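Long-range contacts in 3-phytase (Klebsiella pneumoniae, PDB 2WNH), which probably removes phosphate groups from phytate (inositol hexakisphosphate), a histidine acid phosphatase reaction: residues Gln341-Asp346 with His358-Gln363; Val64-Arg69 with Arg349-Pro354. The protein carries 3 engineered substitutions. All blocks are in the same frame, centred on the assembly; numbering follows the deposited sequence. Where two conformers were deposited one is given.

Interaction 1 (Gln341-Asp346 with His358-Gln363)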
loop_
_atom_site.group_PDB
_atom_site.type_symbol
_atom_site.label_atom_id
_atom_site.label_comp_id
_atom_site.label_asym_id
_atom_site.label_seq_id
_atom_site.Cartn_x
_atom_site.Cartn_y
_atom_site.Cartn_z
ATOM N N GLN B 341 -11.215 6.635 27.578
ATOM C CA GLN B 341 -9.915 6.760 26.919
ATOM C C GLN B 341 -9.699 8.152 26.351
ATOM O O GLN B 341 -10.654 8.784 25.888
ATOM C CB GLN B 341 -9.777 5.696 25.808
ATOM C CG GLN B 341 -10.692 5.938 24.610
ATOM C CD GLN B 341 -10.620 4.812 23.589
ATOM O OE1 GLN B 341 -9.554 4.250 23.352
ATOM N NE2 GLN B 341 -11.759 4.471 23.000
ATOM N N ALA B 342 -8.431 8.585 26.353
ATOM C CA ALA B 342 -7.995 9.877 25.775
ATOM C C ALA B 342 -6.527 9.851 25.386
ATOM O O ALA B 342 -5.782 8.990 25.820
ATOM C CB ALA B 342 -8.199 11.009 26.796
ATOM N N GLN B 343 -6.109 10.830 24.604
ATOM C CA GLN B 343 -4.680 11.056 24.435
ATOM C C GLN B 343 -4.210 12.115 25.412
ATOM O O GLN B 343 -4.966 13.032 25.750
ATOM C CB GLN B 343 -4.379 11.519 23.019
ATOM C CG GLN B 343 -4.532 10.407 21.991
ATOM C CD GLN B 343 -3.769 10.727 20.711
ATOM O OE1 GLN B 343 -2.626 10.254 20.493
ATOM N NE2 GLN B 343 -4.377 11.528 19.866
ATOM N N GLY B 344 -2.951 12.013 25.803
ATOM C CA GLY B 344 -2.285 13.052 26.630
ATOM C C GLY B 344 -2.088 14.389 25.913
ATOM O O GLY B 344 -2.208 14.489 24.687
ATOM N N LEU B 345 -1.797 15.434 26.698
ATOM C CA LEU B 345 -1.684 16.790 26.170
ATOM C C LEU B 345 -0.602 16.926 25.093
ATOM O O LEU B 345 -0.833 17.552 24.051
ATOM C CB LEU B 345 -1.377 17.765 27.316
ATOM C CG LEU B 345 -2.565 18.068 28.220
ATOM C CD1 LEU B 345 -2.036 18.598 29.555
ATOM C CD2 LEU B 345 -3.513 19.056 27.572
ATOM N N ASP B 346 0.576 16.374 25.350
ATOM C CA ASP B 346 1.647 16.518 24.354
ATOM C C ASP B 346 1.397 15.644 23.121
ATOM O O ASP B 346 1.736 16.044 22.009
ATOM C CB ASP B 346 3.046 16.304 24.957
ATOM C CG ASP B 346 3.567 17.555 25.676
ATOM O OD1 ASP B 346 3.101 18.690 25.362
ATOM O OD2 ASP B 346 4.423 17.388 26.559
ATOM N N HIS B 358 3.009 4.629 22.153
ATOM C CA HIS B 358 2.427 5.839 22.759
ATOM C C HIS B 358 0.950 5.552 22.855
ATOM O O HIS B 358 0.150 6.130 22.103
ATOM C CB HIS B 358 2.597 7.061 21.860
ATOM C CG HIS B 358 3.996 7.292 21.391
ATOM N ND1 HIS B 358 4.581 6.530 20.400
ATOM C CD2 HIS B 358 4.912 8.221 21.750
ATOM C CE1 HIS B 358 5.806 6.971 20.182
ATOM N NE2 HIS B 358 6.033 7.991 20.992
ATOM N N PRO B 359 0.570 4.644 23.771
ATOM C CA PRO B 359 -0.781 4.120 23.769
ATOM C C PRO B 359 -1.771 5.160 24.303
ATOM O O PRO B 359 -1.374 6.118 24.994
ATOM C CB PRO B 359 -0.687 2.910 24.713
ATOM C CG PRO B 359 0.367 3.262 25.657
ATOM C CD PRO B 359 1.374 4.071 24.869
ATOM N N MET B 360 -3.036 4.985 23.943
ATOM C CA MET B 360 -4.105 5.772 24.552
ATOM C C MET B 360 -3.999 5.650 26.067
ATOM O O MET B 360 -3.659 4.584 26.593
ATOM C CB MET B 360 -5.478 5.255 24.118
ATOM C CG MET B 360 -5.750 5.388 22.646
ATOM S SD MET B 360 -6.012 7.119 22.173
ATOM C CE MET B 360 -7.615 7.483 22.874
ATOM N N LEU B 361 -4.295 6.748 26.755
ATOM C CA LEU B 361 -4.519 6.722 28.193
ATOM C C LEU B 361 -5.892 6.116 28.449
ATOM O O LEU B 361 -6.843 6.466 27.761
ATOM C CB LEU B 361 -4.465 8.136 28.749
ATOM C CG LEU B 361 -3.169 8.896 28.429
ATOM C CD1 LEU B 361 -3.253 10.337 28.961
ATOM C CD2 LEU B 361 -1.926 8.170 28.958
ATOM N N ARG B 362 -6.005 5.213 29.423
ATOM C CA ARG B 362 -7.268 4.533 29.639
ATOM C C ARG B 362 -7.506 4.218 31.112
ATOM O O ARG B 362 -6.550 3.887 31.845
ATOM C CB ARG B 362 -7.274 3.222 28.828
ATOM C CG ARG B 362 -8.634 2.572 28.694
ATOM C CD ARG B 362 -8.604 1.348 27.756
ATOM N NE ARG B 362 -7.712 1.524 26.611
ATOM C CZ ARG B 362 -6.524 0.930 26.488
ATOM N NH1 ARG B 362 -6.083 0.102 27.428
ATOM N NH2 ARG B 362 -5.784 1.159 25.415
ATOM N N GLN B 363 -8.766 4.317 31.542
ATOM C CA GLN B 363 -9.149 3.825 32.860
ATOM C C GLN B 363 -10.424 3.004 32.767
ATOM O O GLN B 363 -11.414 3.414 32.161
ATOM C CB GLN B 363 -9.321 4.973 33.863
ATOM C CG GLN B 363 -9.585 4.450 35.275
ATOM C CD GLN B 363 -9.425 5.524 36.344
ATOM O OE1 GLN B 363 -8.677 6.511 36.174
ATOM N NE2 GLN B 363 -10.115 5.327 37.468
HETATM O O HOH W 1 -7.787 2.336 23.931
HETATM O O HOH W 2 -1.857 9.226 24.937
#
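Ala342 and Leu361 form an antiparallel hydrogen-bonded pair where strand 334-342 ends and strand 361-364 begins, so this is sheet pairing at its very margin. Ala342 N donates to Leu361 O at 3.0 Å, and Leu361 N returns a more bent bond (138° at the hydrogen) to Ala342 O at 2.8 Å. One step along, Gln341 faces Arg362 in a non-hydrogen-bonded pair; a water accepts from Arg362 NH2 in the guanidinium plane and donates to Gln341 OE1, while Gln341 NE2 is taken by Ser320. Met360 curls back over the strand: with chi2 and chi3 both -72°, its methyl CE settles against the backbone, 3.6 Å from Ala342 C. Met360 SD crosses the Gln343 side chain obliquely, 3.6 Å from Gln343 CG. Leu361 reaches the other way with its branch CD1, which stops 3.6 Å from Gly344 N, the N-cap position of helix 345-349. Strand 334-342 also pairs with strand 320-328, and Gln363 carries the register back to Phe340 through a backbone bond. Beyond the turn at Gly344, Leu345 leaves the contact and packs against helices 204-219 and 235-239.

Interaction 2 (Val64-Arg69 with Arg349-Pro354)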
loop_
_atom_site.group_PDB
_atom_site.type_symbol
_atom_site.label_atom_id
_atom_site.label_comp_id
_atom_site.label_asym_id
_atom_site.label_seq_id
_atom_site.Cartn_x
_atom_site.Cartn_y
_atom_site.Cartn_z
ATOM N N VAL B 64 -8.219 13.250 15.557
ATOM C CA VAL B 64 -9.331 12.286 15.618
ATOM C C VAL B 64 -9.109 11.149 14.604
ATOM O O VAL B 64 -9.291 9.970 14.942
ATOM C CB VAL B 64 -10.712 12.968 15.485
ATOM C CG1 VAL B 64 -11.822 11.908 15.406
ATOM C CG2 VAL B 64 -10.977 13.843 16.722
ATOM N N VAL B 65 -8.671 11.485 13.383
ATOM C CA VAL B 65 -8.300 10.436 12.423
ATOM C C VAL B 65 -7.279 9.463 13.020
ATOM O O VAL B 65 -7.410 8.228 12.838
ATOM C CB VAL B 65 -7.743 11.030 11.085
ATOM C CG1 VAL B 65 -7.077 9.924 10.175
ATOM C CG2 VAL B 65 -8.865 11.760 10.288
ATOM N N ASN B 66 -6.273 9.993 13.725
ATOM C CA ASN B 66 -5.214 9.122 14.304
ATOM C C ASN B 66 -5.805 8.104 15.282
ATOM O O ASN B 66 -5.503 6.909 15.242
ATOM C CB ASN B 66 -4.139 9.936 15.034
ATOM C CG ASN B 66 -3.240 10.752 14.091
ATOM O OD1 ASN B 66 -2.610 11.716 14.525
ATOM N ND2 ASN B 66 -3.175 10.378 12.840
ATOM N N LYS B 67 -6.682 8.578 16.151
ATOM C CA LYS B 67 -7.360 7.684 17.087
ATOM C C LYS B 67 -8.264 6.669 16.347
ATOM O O LYS B 67 -8.212 5.466 16.647
ATOM C CB LYS B 67 -8.137 8.541 18.103
ATOM C CG LYS B 67 -8.840 7.755 19.235
ATOM C CD LYS B 67 -10.229 7.389 18.812
ATOM C CE LYS B 67 -11.044 6.827 19.975
ATOM N NZ LYS B 67 -12.458 6.696 19.445
ATOM N N GLY B 68 -9.062 7.143 15.383
ATOM C CA GLY B 68 -9.952 6.274 14.603
ATOM C C GLY B 68 -9.169 5.190 13.843
ATOM O O GLY B 68 -9.609 4.041 13.745
ATOM N N ARG B 69 -8.022 5.555 13.304
ATOM C CA ARG B 69 -7.212 4.602 12.524
ATOM C C ARG B 69 -6.719 3.466 13.403
ATOM O O ARG B 69 -6.879 2.287 13.058
ATOM C CB ARG B 69 -6.004 5.296 11.877
ATOM C CG ARG B 69 -5.099 4.326 11.094
ATOM C CD ARG B 69 -3.858 4.996 10.496
ATOM N NE ARG B 69 -4.099 6.248 9.756
ATOM C CZ ARG B 69 -5.058 6.456 8.856
ATOM N NH1 ARG B 69 -5.968 5.518 8.584
ATOM N NH2 ARG B 69 -5.138 7.645 8.258
ATOM N N ARG B 349 -0.905 17.648 20.978
ATOM C CA ARG B 349 -0.160 18.753 20.394
ATOM C C ARG B 349 0.727 18.277 19.240
ATOM O O ARG B 349 0.836 18.965 18.216
ATOM C CB ARG B 349 0.685 19.454 21.464
ATOM C CG ARG B 349 1.357 20.739 20.963
ATOM C CD ARG B 349 1.965 21.531 22.108
ATOM N NE ARG B 349 2.663 22.728 21.626
ATOM C CZ ARG B 349 2.102 23.915 21.397
ATOM N NH1 ARG B 349 0.800 24.111 21.613
ATOM N NH2 ARG B 349 2.860 24.935 20.970
ATOM N N ARG B 350 1.328 17.101 19.406
ATOM C CA ARG B 350 2.288 16.551 18.418
ATOM C C ARG B 350 1.641 15.715 17.304
ATOM O O ARG B 350 2.340 15.218 16.405
ATOM C CB ARG B 350 3.358 15.720 19.142
ATOM C CG ARG B 350 4.242 16.533 20.131
ATOM C CD ARG B 350 5.111 15.594 20.957
ATOM N NE ARG B 350 5.888 14.730 20.059
ATOM C CZ ARG B 350 7.075 15.043 19.544
ATOM N NH1 ARG B 350 7.663 16.193 19.845
ATOM N NH2 ARG B 350 7.682 14.193 18.730
ATOM N N LEU B 351 0.318 15.560 17.346
ATOM C CA LEU B 351 -0.388 14.634 16.436
ATOM C C LEU B 351 0.275 13.255 16.430
ATOM O O LEU B 351 0.454 12.626 15.363
ATOM C CB LEU B 351 -0.510 15.214 15.022
ATOM C CG LEU B 351 -1.408 16.455 14.896
ATOM C CD1 LEU B 351 -1.404 16.976 13.477
ATOM C CD2 LEU B 351 -2.859 16.123 15.340
ATOM N N GLN B 352 0.617 12.789 17.633
ATOM C CA GLN B 352 1.194 11.454 17.802
ATOM C C GLN B 352 0.135 10.383 17.552
ATOM O O GLN B 352 -0.945 10.443 18.121
ATOM C CB GLN B 352 1.742 11.304 19.228
ATOM C CG GLN B 352 2.209 9.888 19.593
ATOM C CD GLN B 352 3.425 9.480 18.788
ATOM O OE1 GLN B 352 4.434 10.186 18.789
ATOM N NE2 GLN B 352 3.321 8.369 18.061
ATOM N N THR B 353 0.433 9.371 16.736
ATOM C CA THR B 353 -0.537 8.279 16.621
ATOM C C THR B 353 -0.465 7.381 17.845
ATOM O O THR B 353 0.638 7.034 18.271
ATOM C CB THR B 353 -0.319 7.388 15.395
ATOM O OG1 THR B 353 0.247 8.164 14.338
ATOM C CG2 THR B 353 -1.680 6.830 14.952
ATOM N N PRO B 354 -1.634 6.997 18.404
ATOM C CA PRO B 354 -1.659 6.113 19.566
ATOM C C PRO B 354 -1.398 4.683 19.160
ATOM O O PRO B 354 -2.298 3.833 19.268
ATOM C CB PRO B 354 -3.085 6.247 20.098
ATOM C CG PRO B 354 -3.904 6.719 18.965
ATOM C CD PRO B 354 -2.991 7.389 17.969
#
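Lys67 NZ is held by two carboxylates, in salt bridges to Glu21 and Glu71, while the backbone of the same residue meets the loop: Lys67 CA lies 4.0 Å from Pro354 CG. The Lys67 side chain leaves the helix away from the loop, and CG anti to the backbone N (chi1 -176°) continues it outward. Asn66, one residue back, points its CB toward the loop and supplies the largest single share of the touching surface. Asn66 CB packs against two neighbouring nonpolar groups, the methyl CG2 of Thr353 at 4.0 Å and CD of Pro354 at 4.1 Å. The same two groups cover one side of the Asn66 carbonyl, with Asn66 O 3.7 Å from Pro354 CD. Thr353 brings its methyl here through a chi1 of -31°, well off a staggered value, which swings CG2 over Asn66. Further out, the end of the Asn66 side chain reaches the backbone of Leu351. The contacts of Thr353 and Pro354 with the helix are van der Waals packing. Within the loop, Gln352 NE2 donates to Thr353 O at 3.0 Å, nearly straight at 170° and in the plane of the Gln352 amide. Leu351, with positive phi, closes helix 345-349 in a Schellman motif and turns the chain onto helix 58-77, where its side chain also covers His59 and Ala63. This corner lies at a subunit boundary: Leu351 packs on Arg69 of the second subunit, and Arg349 NE bonds to Gly115 O of that subunit. Along helix 58-77 Thr353 and Pro354 continue to Glu70, while Val64 and Lys67 press on helix 99-112 from another face.

In the fold
Interactions 1 and 2 have centres about 10 Å apart and share one run of chain: 341-346, 349-354 and 358-363 follow in order, so the part that packs on helix 58-77 lies between the two that pair in the sheet. They meet through Met360 and Pro354, with Met360 SD 3.7 Å from Pro354 CB, making Pro354 a wedge between helix and sheet margin. A further touch brings Gln352 NE2 to 3.2 Å from His358 ND1; that histidine nitrogen is hydrogen-bonded to Asp355. His358 is a magnesium-binding residue seen in a deposited structure of this protein; the metal is not bound to this chain.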